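Local structure of MS5a (Brassica napus, 6L77) at residues L22-M27 with Y86-K91; L47-Y52 with R76-I81; S122-K127 with E171-R176; H204-R209 with G223-V228. The protein is a meiosis-related protein of cystatin-like fold, present here as its C-terminal part, whose molecular role is unsettled but which probably enhances papain rather than inhibiting it. All blocks are in the same frame, centred on the assembly; numbering follows the deposited sequence.

Interaction 1. Residues L22-M27 with Y86-K91; sequences LHRYNM and YISRPK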
loop_
_atom_site.group_PDB
_atom_site.type_symbol
_atom_site.label_atom_id
_atom_site.label_comp_id
_atom_site.label_asym_id
_atom_site.label_seq_id
_atom_site.Cartn_x
_atom_site.Cartn_y
_atom_site.Cartn_z
ATOM N N LEU A 22 9.208 -1.347 4.163
ATOM C CA LEU A 22 9.670 -2.725 4.019
ATOM C C LEU A 22 9.138 -3.355 2.740
ATOM O O LEU A 22 9.839 -4.147 2.098
ATOM C CB LEU A 22 9.249 -3.542 5.238
ATOM C CG LEU A 22 10.001 -3.160 6.520
ATOM C CD1 LEU A 22 9.420 -3.927 7.655
ATOM C CD2 LEU A 22 11.480 -3.492 6.377
ATOM N N HIS A 23 7.901 -3.006 2.360
ATOM C CA HIS A 23 7.312 -3.463 1.098
ATOM C C HIS A 23 8.151 -3.021 -0.101
ATOM O O HIS A 23 8.449 -3.818 -0.999
ATOM C CB HIS A 23 5.872 -2.917 1.026
ATOM C CG HIS A 23 5.264 -2.871 -0.343
ATOM N ND1 HIS A 23 5.251 -3.948 -1.207
ATOM C CD2 HIS A 23 4.584 -1.878 -0.971
ATOM C CE1 HIS A 23 4.614 -3.610 -2.319
ATOM N NE2 HIS A 23 4.196 -2.360 -2.198
ATOM N N ARG A 24 8.530 -1.749 -0.143
ATOM C CA ARG A 24 9.336 -1.249 -1.256
ATOM C C ARG A 24 10.672 -1.977 -1.324
ATOM O O ARG A 24 11.066 -2.481 -2.384
ATOM C CB ARG A 24 9.540 0.266 -1.103
ATOM C CG ARG A 24 10.518 0.887 -2.112
ATOM C CD ARG A 24 10.546 2.402 -2.009
ATOM N NE ARG A 24 11.447 3.002 -3.000
ATOM C CZ ARG A 24 12.726 3.282 -2.778
ATOM N NH1 ARG A 24 13.268 3.033 -1.595
ATOM N NH2 ARG A 24 13.465 3.827 -3.734
ATOM N N TYR A 25 11.359 -2.085 -0.185
ATOM C CA TYR A 25 12.648 -2.780 -0.141
ATOM C C TYR A 25 12.510 -4.247 -0.533
ATOM O O TYR A 25 13.253 -4.749 -1.384
ATOM C CB TYR A 25 13.250 -2.672 1.263
ATOM C CG TYR A 25 14.623 -3.272 1.368
ATOM C CD1 TYR A 25 15.752 -2.539 1.003
ATOM C CD2 TYR A 25 14.797 -4.574 1.832
ATOM C CE1 TYR A 25 17.024 -3.092 1.101
ATOM C CE2 TYR A 25 16.063 -5.133 1.931
ATOM C CZ TYR A 25 17.167 -4.385 1.565
ATOM O OH TYR A 25 18.429 -4.930 1.664
ATOM N N ASN A 26 11.575 -4.956 0.098
ATOM C CA ASN A 26 11.432 -6.389 -0.160
ATOM C C ASN A 26 11.131 -6.664 -1.625
ATOM O O ASN A 26 11.627 -7.643 -2.196
ATOM C CB ASN A 26 10.318 -6.985 0.698
ATOM C CG ASN A 26 10.735 -7.192 2.130
ATOM O OD1 ASN A 26 11.919 -7.400 2.427
ATOM N ND2 ASN A 26 9.761 -7.158 3.033
HETATM N N MSE A 27 10.326 -5.820 -2.250
HETATM C CA MSE A 27 9.955 -6.054 -3.635
HETATM C C MSE A 27 11.122 -5.799 -4.562
HETATM O O MSE A 27 11.325 -6.521 -5.529
HETATM C CB MSE A 27 8.758 -5.187 -4.015
HETATM C CG MSE A 27 7.517 -5.541 -3.226
HETATM SE SE MSE A 27 6.371 -6.762 -4.218
HETATM C CE MSE A 27 6.042 -5.514 -5.669
ATOM N N TYR A 86 10.203 7.550 -0.312
ATOM C CA TYR A 86 11.421 7.940 -1.021
ATOM C C TYR A 86 12.640 7.114 -0.642
ATOM O O TYR A 86 13.527 6.918 -1.474
ATOM C CB TYR A 86 11.755 9.414 -0.744
ATOM C CG TYR A 86 10.810 10.389 -1.386
ATOM C CD1 TYR A 86 10.956 10.749 -2.723
ATOM C CD2 TYR A 86 9.775 10.968 -0.654
ATOM C CE1 TYR A 86 10.093 11.657 -3.324
ATOM C CE2 TYR A 86 8.903 11.872 -1.249
ATOM C CZ TYR A 86 9.071 12.214 -2.585
ATOM O OH TYR A 86 8.205 13.112 -3.173
ATOM N N ILE A 87 12.714 6.668 0.600
ATOM C CA ILE A 87 13.873 5.966 1.143
ATOM C C ILE A 87 13.340 4.769 1.894
ATOM O O ILE A 87 12.348 4.889 2.616
ATOM C CB ILE A 87 14.689 6.865 2.104
ATOM C CG1 ILE A 87 15.185 8.128 1.393
ATOM C CG2 ILE A 87 15.826 6.081 2.766
ATOM C CD1 ILE A 87 16.474 7.947 0.631
ATOM N N SER A 88 14.003 3.616 1.752
ATOM C CA SER A 88 13.598 2.438 2.519
ATOM C C SER A 88 14.776 1.462 2.418
ATOM O O SER A 88 14.900 0.737 1.433
ATOM C CB SER A 88 12.312 1.819 1.993
ATOM O OG SER A 88 12.479 1.351 0.654
ATOM N N ARG A 89 15.654 1.492 3.415
ATOM C CA ARG A 89 16.905 0.753 3.284
ATOM C C ARG A 89 17.518 0.561 4.663
ATOM O O ARG A 89 17.210 1.319 5.596
ATOM C CB ARG A 89 17.890 1.505 2.380
ATOM C CG ARG A 89 18.239 2.852 2.954
ATOM C CD ARG A 89 19.087 3.690 2.035
ATOM N NE ARG A 89 19.354 4.971 2.677
ATOM C CZ ARG A 89 19.792 6.054 2.043
ATOM N NH1 ARG A 89 20.019 6.016 0.733
ATOM N NH2 ARG A 89 19.992 7.178 2.717
ATOM N N PRO A 90 18.412 -0.430 4.815
ATOM C CA PRO A 90 19.201 -0.546 6.051
ATOM C C PRO A 90 19.978 0.729 6.331
ATOM O O PRO A 90 20.547 1.352 5.429
ATOM C CB PRO A 90 20.147 -1.719 5.767
ATOM C CG PRO A 90 19.404 -2.545 4.732
ATOM C CD PRO A 90 18.708 -1.517 3.867
ATOM N N LYS A 91 20.009 1.100 7.603
ATOM C CA LYS A 91 20.603 2.350 8.051
ATOM C C LYS A 91 22.033 2.088 8.495
ATOM O O LYS A 91 22.305 1.101 9.186
ATOM C CB LYS A 91 19.788 2.934 9.205
ATOM C CG LYS A 91 19.818 4.431 9.306
ATOM C CD LYS A 91 19.027 4.889 10.518
ATOM C CE LYS A 91 18.996 6.415 10.608
ATOM N NZ LYS A 91 18.480 6.864 11.939
HETATM O O HOH W 1 15.944 3.492 -0.389
HETATM O O HOH W 2 15.528 5.638 -2.513
#
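R24 of the helix reaches across to S88 on the strand: its NH1 donates to S88 OG (2.9 Å, N-H...O 151°), the oxygen lying close to the guanidinium plane. The arginine chain runs fully extended from CG to NE, CG being anti to the backbone N (chi1 173°), and its methylenes pass along the serine hydroxyl, CG at 3.4 Å from S88 OG. Two waters widen the grip: one accepts from R24 NH1 and from S88 N, the other accepts from R24 NH2 and donates to Y86 O, which itself lies over one face of the guanidinium. Next along the helix, Y25 crosses P90 at about a right angle, CE1 to P90 CD 3.6 Å, while its CD1 rests 3.4 Å from S88 O. In the second shell, H217 O accepts from R24 NE and so helps fix the turn of the guanidinium. A leucine in place of R24 would probably leave S88 OG and H217 O without their donor, and the water on Y86 O without its link to the helix. The axes of 22-27 and 86-88 cross at 74° and approach to 8.0 Å. Helix 12-29 thus lies across the sheet, where F69 of strand 65-75 meets Y25 edge-to-face and touches S88.

Interaction 2. Residues L47-Y52 with R76-I81; sequences LMPVSY and RSLGQI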
loop_
_atom_site.group_PDB
_atom_site.type_symbol
_atom_site.label_atom_id
_atom_site.label_comp_id
_atom_site.label_asym_id
_atom_site.label_seq_id
_atom_site.Cartn_x
_atom_site.Cartn_y
_atom_site.Cartn_z
ATOM N N LEU A 47 2.010 22.566 9.833
ATOM C CA LEU A 47 0.778 22.195 10.507
ATOM C C LEU A 47 0.402 20.756 10.132
ATOM O O LEU A 47 0.550 19.877 10.981
ATOM C CB LEU A 47 -0.299 23.248 10.287
ATOM C CG LEU A 47 -0.227 24.162 11.546
ATOM C CD1 LEU A 47 1.215 24.532 11.973
ATOM C CD2 LEU A 47 -1.074 25.415 11.440
HETATM N N MSE A 48 -0.016 20.455 8.903
HETATM C CA MSE A 48 -0.232 19.039 8.569
HETATM C C MSE A 48 1.083 18.256 8.609
HETATM O O MSE A 48 2.089 18.740 8.108
HETATM C CB MSE A 48 -0.863 18.865 7.178
HETATM C CG MSE A 48 -0.820 17.417 6.719
HETATM SE SE MSE A 48 -1.548 16.995 4.945
HETATM C CE MSE A 48 -0.256 17.902 3.798
ATOM N N PRO A 49 1.082 17.035 9.196
ATOM C CA PRO A 49 2.275 16.184 9.088
ATOM C C PRO A 49 2.574 15.837 7.639
ATOM O O PRO A 49 1.786 15.136 6.989
ATOM C CB PRO A 49 1.901 14.941 9.907
ATOM C CG PRO A 49 0.822 15.408 10.823
ATOM C CD PRO A 49 0.050 16.419 10.047
ATOM N N VAL A 50 3.706 16.314 7.124
ATOM C CA VAL A 50 4.034 16.166 5.711
ATOM C C VAL A 50 5.227 15.251 5.470
ATOM O O VAL A 50 5.403 14.781 4.331
ATOM C CB VAL A 50 4.275 17.537 5.043
ATOM C CG1 VAL A 50 2.986 18.318 4.965
ATOM C CG2 VAL A 50 5.324 18.334 5.829
ATOM N N SER A 51 6.040 14.964 6.484
ATOM C CA SER A 51 7.133 14.033 6.275
ATOM C C SER A 51 7.378 13.227 7.539
ATOM O O SER A 51 7.351 13.764 8.648
ATOM C CB SER A 51 8.414 14.748 5.854
ATOM O OG SER A 51 8.935 15.499 6.918
ATOM N N TYR A 52 7.645 11.941 7.342
ATOM C CA TYR A 52 8.013 11.010 8.395
ATOM C C TYR A 52 9.374 10.434 8.049
ATOM O O TYR A 52 9.580 9.968 6.929
ATOM C CB TYR A 52 6.997 9.867 8.529
ATOM C CG TYR A 52 5.702 10.264 9.195
ATOM C CD1 TYR A 52 4.656 10.803 8.456
ATOM C CD2 TYR A 52 5.531 10.113 10.568
ATOM C CE1 TYR A 52 3.469 11.173 9.068
ATOM C CE2 TYR A 52 4.349 10.479 11.191
ATOM C CZ TYR A 52 3.324 11.005 10.436
ATOM O OH TYR A 52 2.160 11.366 11.061
ATOM N N ARG A 76 0.658 13.759 1.833
ATOM C CA ARG A 76 -0.041 14.911 1.283
ATOM C C ARG A 76 -1.516 14.958 1.645
ATOM O O ARG A 76 -2.187 15.929 1.288
ATOM C CB ARG A 76 0.106 14.957 -0.245
ATOM C CG ARG A 76 1.524 15.214 -0.721
ATOM C CD ARG A 76 1.639 15.030 -2.233
ATOM N NE ARG A 76 1.507 13.628 -2.641
ATOM C CZ ARG A 76 2.510 12.758 -2.638
ATOM N NH1 ARG A 76 3.717 13.141 -2.236
ATOM N NH2 ARG A 76 2.312 11.506 -3.028
ATOM N N SER A 77 -2.051 13.940 2.315
ATOM C CA SER A 77 -3.440 13.998 2.748
ATOM C C SER A 77 -3.598 13.204 4.035
ATOM O O SER A 77 -2.842 12.265 4.298
ATOM C CB SER A 77 -4.408 13.462 1.679
ATOM O OG SER A 77 -5.737 13.479 2.162
ATOM N N LEU A 78 -4.580 13.613 4.840
ATOM C CA LEU A 78 -4.989 12.879 6.031
ATOM C C LEU A 78 -6.287 12.106 5.835
ATOM O O LEU A 78 -6.660 11.331 6.717
ATOM C CB LEU A 78 -5.177 13.832 7.227
ATOM C CG LEU A 78 -3.996 14.444 7.976
ATOM C CD1 LEU A 78 -2.685 13.687 7.773
ATOM C CD2 LEU A 78 -3.857 15.906 7.607
ATOM N N GLY A 79 -6.985 12.304 4.718
ATOM C CA GLY A 79 -8.318 11.750 4.555
ATOM C C GLY A 79 -8.446 10.733 3.443
ATOM O O GLY A 79 -9.537 10.227 3.172
ATOM N N GLN A 80 -7.333 10.441 2.783
ATOM C CA GLN A 80 -7.273 9.442 1.728
ATOM C C GLN A 80 -5.804 9.130 1.519
ATOM O O GLN A 80 -4.932 9.880 1.965
ATOM C CB GLN A 80 -7.906 9.946 0.425
ATOM C CG GLN A 80 -7.007 10.915 -0.312
ATOM C CD GLN A 80 -7.655 11.524 -1.527
ATOM O OE1 GLN A 80 -8.264 12.588 -1.447
ATOM N NE2 GLN A 80 -7.521 10.858 -2.668
ATOM N N ILE A 81 -5.534 8.017 0.833
ATOM C CA ILE A 81 -4.148 7.675 0.522
ATOM C C ILE A 81 -3.564 8.718 -0.426
ATOM O O ILE A 81 -4.107 8.964 -1.506
ATOM C CB ILE A 81 -4.054 6.274 -0.081
ATOM C CG1 ILE A 81 -4.407 5.218 0.962
ATOM C CG2 ILE A 81 -2.647 6.041 -0.603
ATOM C CD1 ILE A 81 -4.250 3.794 0.443
#
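M48, a selenomethionine, lies against L78 where the turn leading into strand 49-60 comes near the loop between strands 65-75 and 82-88, at the ends of strands in the antiparallel sheet of this cystatin-like fold. The close part is small and mostly apolar. M48 CG sits 3.5 Å from L78 CD2, and SE follows at 3.7 Å from the same methyl, the two side chains running antiparallel alongside one another. M48 starts out extended, with CG anti to the backbone N (chi1 168°), then bends at chi3 (67°), which brings CE back to within 3.7 Å of R76 O. Around this point the contact is looser: P49 CD stands 4.5 Å from L78 CD1, no hydrogen bond joins the two segments, and L78 is exposed to solvent. The R76 guanidinium is engaged by strand 82-88, in a salt bridge with D82 and a hydrogen bond to T84. On the strand side, a classic beta bulge just after P49 sets V50 and S51 opposite V44. The loop supplies its own local order through an ST turn, in which S77 OG accepts from G79 N at 3.1 Å with an N-H...O angle of 165°.

Interaction 3. Residues S122-K127 with E171-R176; sequences SRFLYK and EENVPR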
loop_
_atom_site.group_PDB
_atom_site.type_symbol
_atom_site.label_atom_id
_atom_site.label_comp_id
_atom_site.label_asym_id
_atom_site.label_seq_id
_atom_site.Cartn_x
_atom_site.Cartn_y
_atom_site.Cartn_z
ATOM N N SER A 122 -7.078 -2.816 -25.361
ATOM C CA SER A 122 -5.991 -1.895 -25.068
ATOM C C SER A 122 -5.724 -1.774 -23.579
ATOM O O SER A 122 -4.787 -1.071 -23.180
ATOM C CB SER A 122 -6.303 -0.509 -25.647
ATOM O OG SER A 122 -7.336 0.119 -24.910
ATOM N N ARG A 123 -6.538 -2.417 -22.748
ATOM C CA ARG A 123 -6.411 -2.351 -21.301
ATOM C C ARG A 123 -6.142 -3.747 -20.747
ATOM O O ARG A 123 -6.717 -4.731 -21.220
ATOM C CB ARG A 123 -7.670 -1.779 -20.668
ATOM C CG ARG A 123 -7.933 -0.329 -21.041
ATOM C CD ARG A 123 -9.222 0.167 -20.431
ATOM N NE ARG A 123 -9.196 0.175 -18.968
ATOM C CZ ARG A 123 -10.228 0.580 -18.238
ATOM N NH1 ARG A 123 -11.334 0.988 -18.859
ATOM N NH2 ARG A 123 -10.171 0.565 -16.919
ATOM N N PHE A 124 -5.276 -3.826 -19.737
ATOM C CA PHE A 124 -4.798 -5.113 -19.219
ATOM C C PHE A 124 -5.207 -5.259 -17.762
ATOM O O PHE A 124 -4.586 -4.672 -16.876
ATOM C CB PHE A 124 -3.292 -5.205 -19.423
ATOM C CG PHE A 124 -2.904 -4.858 -20.813
ATOM C CD1 PHE A 124 -3.313 -5.669 -21.865
ATOM C CD2 PHE A 124 -2.229 -3.685 -21.094
ATOM C CE1 PHE A 124 -3.003 -5.350 -23.172
ATOM C CE2 PHE A 124 -1.920 -3.348 -22.395
ATOM C CZ PHE A 124 -2.308 -4.187 -23.444
ATOM N N LEU A 125 -6.255 -6.048 -17.520
ATOM C CA LEU A 125 -6.841 -6.210 -16.194
ATOM C C LEU A 125 -6.693 -7.652 -15.727
ATOM O O LEU A 125 -6.887 -8.587 -16.505
ATOM C CB LEU A 125 -8.328 -5.802 -16.196
ATOM C CG LEU A 125 -8.528 -4.281 -16.301
ATOM C CD1 LEU A 125 -8.536 -3.842 -17.748
ATOM C CD2 LEU A 125 -9.814 -3.849 -15.612
ATOM N N TYR A 126 -6.351 -7.822 -14.454
ATOM C CA TYR A 126 -6.051 -9.131 -13.882
ATOM C C TYR A 126 -7.010 -9.374 -12.727
ATOM O O TYR A 126 -6.901 -8.720 -11.685
ATOM C CB TYR A 126 -4.591 -9.197 -13.417
ATOM C CG TYR A 126 -3.615 -8.968 -14.543
ATOM C CD1 TYR A 126 -3.386 -7.689 -15.041
ATOM C CD2 TYR A 126 -2.933 -10.028 -15.130
ATOM C CE1 TYR A 126 -2.517 -7.477 -16.099
ATOM C CE2 TYR A 126 -2.053 -9.821 -16.176
ATOM C CZ TYR A 126 -1.844 -8.532 -16.647
ATOM O OH TYR A 126 -0.980 -8.294 -17.701
ATOM N N LYS A 127 -7.952 -10.297 -12.923
ATOM C CA LYS A 127 -8.871 -10.721 -11.869
ATOM C C LYS A 127 -8.147 -11.720 -10.979
ATOM O O LYS A 127 -7.905 -12.867 -11.383
ATOM C CB LYS A 127 -10.137 -11.354 -12.447
ATOM C CG LYS A 127 -10.943 -10.485 -13.395
ATOM C CD LYS A 127 -12.248 -11.194 -13.791
ATOM C CE LYS A 127 -12.921 -10.547 -14.996
ATOM N NZ LYS A 127 -14.215 -11.205 -15.355
ATOM N N GLU A 171 -0.351 -1.050 -17.237
ATOM C CA GLU A 171 -0.182 -0.288 -18.465
ATOM C C GLU A 171 0.329 -1.144 -19.614
ATOM O O GLU A 171 0.205 -0.744 -20.774
ATOM C CB GLU A 171 0.786 0.879 -18.199
ATOM C CG GLU A 171 0.607 1.465 -16.784
ATOM C CD GLU A 171 1.582 2.591 -16.434
ATOM O OE1 GLU A 171 2.684 2.658 -17.019
ATOM O OE2 GLU A 171 1.235 3.410 -15.557
ATOM N N GLU A 172 0.873 -2.323 -19.311
ATOM C CA GLU A 172 1.492 -3.193 -20.294
ATOM C C GLU A 172 0.987 -4.612 -20.086
ATOM O O GLU A 172 0.669 -5.016 -18.961
ATOM C CB GLU A 172 3.017 -3.190 -20.174
ATOM C CG GLU A 172 3.655 -1.822 -20.121
ATOM C CD GLU A 172 5.080 -1.887 -19.609
ATOM O OE1 GLU A 172 5.536 -2.998 -19.250
ATOM O OE2 GLU A 172 5.743 -0.828 -19.561
ATOM N N ASN A 173 0.947 -5.360 -21.181
ATOM C CA ASN A 173 0.465 -6.737 -21.184
ATOM C C ASN A 173 1.572 -7.656 -20.668
ATOM O O ASN A 173 2.438 -8.084 -21.434
ATOM C CB ASN A 173 0.030 -7.124 -22.591
ATOM C CG ASN A 173 -0.691 -8.453 -22.631
ATOM O OD1 ASN A 173 -0.490 -9.295 -21.761
ATOM N ND2 ASN A 173 -1.524 -8.649 -23.638
ATOM N N VAL A 174 1.523 -8.004 -19.385
ATOM C CA VAL A 174 2.615 -8.758 -18.763
ATOM C C VAL A 174 2.051 -10.012 -18.102
ATOM O O VAL A 174 0.832 -10.123 -17.891
ATOM C CB VAL A 174 3.387 -7.892 -17.740
ATOM C CG1 VAL A 174 3.984 -6.669 -18.431
ATOM C CG2 VAL A 174 2.484 -7.466 -16.588
ATOM N N PRO A 175 2.911 -10.983 -17.758
ATOM C CA PRO A 175 2.414 -12.166 -17.035
ATOM C C PRO A 175 1.880 -11.778 -15.666
ATOM O O PRO A 175 2.353 -10.833 -15.031
ATOM C CB PRO A 175 3.655 -13.068 -16.914
ATOM C CG PRO A 175 4.569 -12.619 -18.000
ATOM C CD PRO A 175 4.343 -11.124 -18.086
ATOM N N ARG A 176 0.888 -12.544 -15.205
ATOM C CA ARG A 176 0.291 -12.298 -13.893
ATOM C C ARG A 176 1.346 -12.270 -12.792
ATOM O O ARG A 176 1.265 -11.454 -11.871
ATOM C CB ARG A 176 -0.759 -13.375 -13.608
ATOM C CG ARG A 176 -1.436 -13.314 -12.232
ATOM C CD ARG A 176 -2.553 -14.384 -12.217
ATOM N NE ARG A 176 -3.610 -13.953 -13.127
ATOM C CZ ARG A 176 -4.875 -13.773 -12.773
ATOM N NH1 ARG A 176 -5.263 -14.061 -11.534
ATOM N NH2 ARG A 176 -5.749 -13.317 -13.662
#
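Y126 OH donates to V174 O at 2.6 Å, and R176 grips K127 O end-on with NH1 and NH2, so two side chains, one from each segment, fasten the edge strand to the loop by backbone carbonyls. R176 NH1 lies 2.9 Å from K127 O and NH2 3.2 Å from it, both nitrogens on the same face of the carbonyl plane and well above it, while the oxygen stays near the guanidinium plane. A bend at chi3 (-69°) turns the otherwise extended arginine back to this oxygen. D132 forms a salt bridge with R176 NH1, so that one nitrogen serves two acceptors. Packing takes over toward the start of strand 124-127. N173 CB makes a CH-pi contact over the face of the F124 ring, 3.7 Å from its centroid, and the ring and amide planes are 37° apart. E171 O meets the same ring at its edge, 3.7 Å from CE2, and E172 C approaches CD2 obliquely. This is a surface contact at the outermost strand, 124-127, which pairs with 161-170. The loop leaving 161-170 folds back alongside it and leads into helix 176-181, with P175 at the N-cap position and V179 packing on both Y126 and V174.

Interaction 4. Residues H204-R209 with G223-V228; sequences HIAIVR and GESQLV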
loop_
_atom_site.group_PDB
_atom_site.type_symbol
_atom_site.label_atom_id
_atom_site.label_comp_id
_atom_site.label_asym_id
_atom_site.label_seq_id
_atom_site.Cartn_x
_atom_site.Cartn_y
_atom_site.Cartn_z
ATOM N N HIS A 204 -16.954 -2.448 1.547
ATOM C CA HIS A 204 -16.006 -1.431 1.112
ATOM C C HIS A 204 -15.422 -1.772 -0.253
ATOM O O HIS A 204 -15.245 -2.944 -0.599
ATOM C CB HIS A 204 -14.829 -1.283 2.088
ATOM C CG HIS A 204 -15.212 -0.867 3.475
ATOM N ND1 HIS A 204 -15.393 0.453 3.834
ATOM C CD2 HIS A 204 -15.406 -1.594 4.601
ATOM C CE1 HIS A 204 -15.700 0.518 5.119
ATOM N NE2 HIS A 204 -15.712 -0.709 5.609
ATOM N N ILE A 205 -15.076 -0.724 -1.001
ATOM C CA ILE A 205 -14.186 -0.818 -2.154
ATOM C C ILE A 205 -13.091 0.226 -1.982
ATOM O O ILE A 205 -13.384 1.388 -1.681
ATOM C CB ILE A 205 -14.933 -0.596 -3.485
ATOM C CG1 ILE A 205 -15.892 -1.760 -3.762
ATOM C CG2 ILE A 205 -13.949 -0.412 -4.639
ATOM C CD1 ILE A 205 -16.825 -1.530 -4.946
ATOM N N ALA A 206 -11.836 -0.188 -2.167
ATOM C CA ALA A 206 -10.704 0.728 -2.214
ATOM C C ALA A 206 -10.112 0.716 -3.616
ATOM O O ALA A 206 -10.053 -0.332 -4.269
ATOM C CB ALA A 206 -9.632 0.351 -1.185
ATOM N N ILE A 207 -9.688 1.884 -4.085
ATOM C CA ILE A 207 -9.027 2.019 -5.380
ATOM C C ILE A 207 -7.704 2.725 -5.130
ATOM O O ILE A 207 -7.688 3.822 -4.566
ATOM C CB ILE A 207 -9.886 2.807 -6.385
ATOM C CG1 ILE A 207 -11.228 2.098 -6.604
ATOM C CG2 ILE A 207 -9.142 2.964 -7.706
ATOM C CD1 ILE A 207 -12.195 2.855 -7.501
ATOM N N VAL A 208 -6.593 2.094 -5.515
ATOM C CA VAL A 208 -5.266 2.631 -5.203
ATOM C C VAL A 208 -4.381 2.544 -6.438
ATOM O O VAL A 208 -4.216 1.459 -7.007
ATOM C CB VAL A 208 -4.590 1.877 -4.042
ATOM C CG1 VAL A 208 -3.213 2.499 -3.770
ATOM C CG2 VAL A 208 -5.446 1.904 -2.791
ATOM N N ARG A 209 -3.793 3.670 -6.839
ATOM C CA ARG A 209 -2.790 3.661 -7.894
ATOM C C ARG A 209 -1.397 3.704 -7.278
ATOM O O ARG A 209 -1.083 4.605 -6.491
ATOM C CB ARG A 209 -2.961 4.831 -8.862
ATOM C CG ARG A 209 -1.984 4.722 -10.029
ATOM C CD ARG A 209 -2.028 5.932 -10.945
ATOM N NE ARG A 209 -3.304 6.048 -11.637
ATOM C CZ ARG A 209 -4.211 6.993 -11.398
ATOM N NH1 ARG A 209 -3.984 7.936 -10.486
ATOM N NH2 ARG A 209 -5.344 7.007 -12.093
ATOM N N GLY A 223 -4.981 7.043 -3.549
ATOM C CA GLY A 223 -6.120 6.167 -3.369
ATOM C C GLY A 223 -7.368 6.911 -2.934
ATOM O O GLY A 223 -7.315 8.020 -2.388
ATOM N N GLU A 224 -8.501 6.251 -3.168
ATOM C CA GLU A 224 -9.811 6.723 -2.744
ATOM C C GLU A 224 -10.640 5.528 -2.301
ATOM O O GLU A 224 -10.458 4.414 -2.798
ATOM C CB GLU A 224 -10.531 7.465 -3.874
ATOM C CG GLU A 224 -9.901 8.805 -4.206
ATOM C CD GLU A 224 -10.628 9.548 -5.311
ATOM O OE1 GLU A 224 -11.431 8.917 -6.042
ATOM O OE2 GLU A 224 -10.390 10.769 -5.446
ATOM N N SER A 225 -11.554 5.769 -1.363
ATOM C CA SER A 225 -12.408 4.727 -0.815
ATOM C C SER A 225 -13.875 5.064 -1.027
ATOM O O SER A 225 -14.257 6.236 -1.121
ATOM C CB SER A 225 -12.149 4.527 0.679
ATOM O OG SER A 225 -10.892 3.917 0.879
ATOM N N GLN A 226 -14.697 4.019 -1.085
ATOM C CA GLN A 226 -16.131 4.182 -1.260
ATOM C C GLN A 226 -16.843 3.031 -0.561
ATOM O O GLN A 226 -16.259 1.974 -0.320
ATOM C CB GLN A 226 -16.502 4.240 -2.746
ATOM C CG GLN A 226 -16.129 2.971 -3.503
ATOM C CD GLN A 226 -16.376 3.075 -4.995
ATOM O OE1 GLN A 226 -17.376 2.569 -5.503
ATOM N NE2 GLN A 226 -15.452 3.716 -5.708
ATOM N N LEU A 227 -18.107 3.250 -0.219
ATOM C CA LEU A 227 -18.943 2.201 0.346
ATOM C C LEU A 227 -19.808 1.575 -0.744
ATOM O O LEU A 227 -20.215 2.245 -1.698
ATOM C CB LEU A 227 -19.842 2.742 1.463
ATOM C CG LEU A 227 -19.172 3.296 2.720
ATOM C CD1 LEU A 227 -20.221 3.708 3.728
ATOM C CD2 LEU A 227 -18.237 2.272 3.315
ATOM N N VAL A 228 -20.086 0.285 -0.592
ATOM C CA VAL A 228 -20.961 -0.444 -1.503
ATOM C C VAL A 228 -22.388 -0.350 -0.959
ATOM O O VAL A 228 -22.631 -0.808 0.168
ATOM C CB VAL A 228 -20.538 -1.910 -1.650
ATOM C CG1 VAL A 228 -21.468 -2.642 -2.600
ATOM C CG2 VAL A 228 -19.081 -2.017 -2.103
HETATM O O HOH W 3 -14.441 2.006 1.765
#
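H204 pairs with L227, and from there to V208 with G223 the two strands form the arms of an antiparallel beta hairpin, segments 204-209 and 223-227 lying at 170°. Four backbone hydrogen bonds hold them, two in each hydrogen-bonded pair: I205 with Q226 and I207 with E224. The I205 N to Q226 O bond is nearly straight at 178°. At V208 the partner is a glycine, and the strands close to 4.1 Å between the CA atoms of V208 and G223; a CB on G223 would press against I207 O and V208 CG2. Apolar contacts gather beside I205, whose CG1 lies 3.6 Å from V228 CG2 and whose CB packs 3.8 Å from Q226 CG. With Q226 CG between its backbone N and carbonyl carbon (chi1 61°), the extended chain lies alongside I205 and brings NE2 to I207 CD1. An alanine at I205 would remove CG1 and CD1 and is likely to leave V228 CG2 facing a gap. H204 ND1 is 3.4 Å from L227 CD2. Polar ends have partners beyond the hairpin, Q226 NE2 on D110 O and H204 NE2 on Q194 OE1, with the H204 ring stacked on Y192; a water bridges H204 ND1 and Q226 O. The register is therefore set by backbone bonds, with side chains adding apolar cover and links to neighbouring segments.

From the N terminus, helix 12-29 opens interaction 1, which closes only at the end of strand 82-88 and so spans the first four strands. Interaction 2 falls wholly within that span, joining the start of strand 49-60 to the loop before strand 82-88, and its centre is about 20 Å from that of interaction 1. Interaction 3 follows in series, closing a helix-rich excursion from edge strand 124-127 to the loop after strand 161-170. Interaction 4 comes last, as the hairpin 201-212/219-227. Strand 219-227 borders 82-88 and so joins the two halves of the sheet; here interactions 2 and 4 touch, through Q80 NE2 to G223 O and I81 O to G223 N.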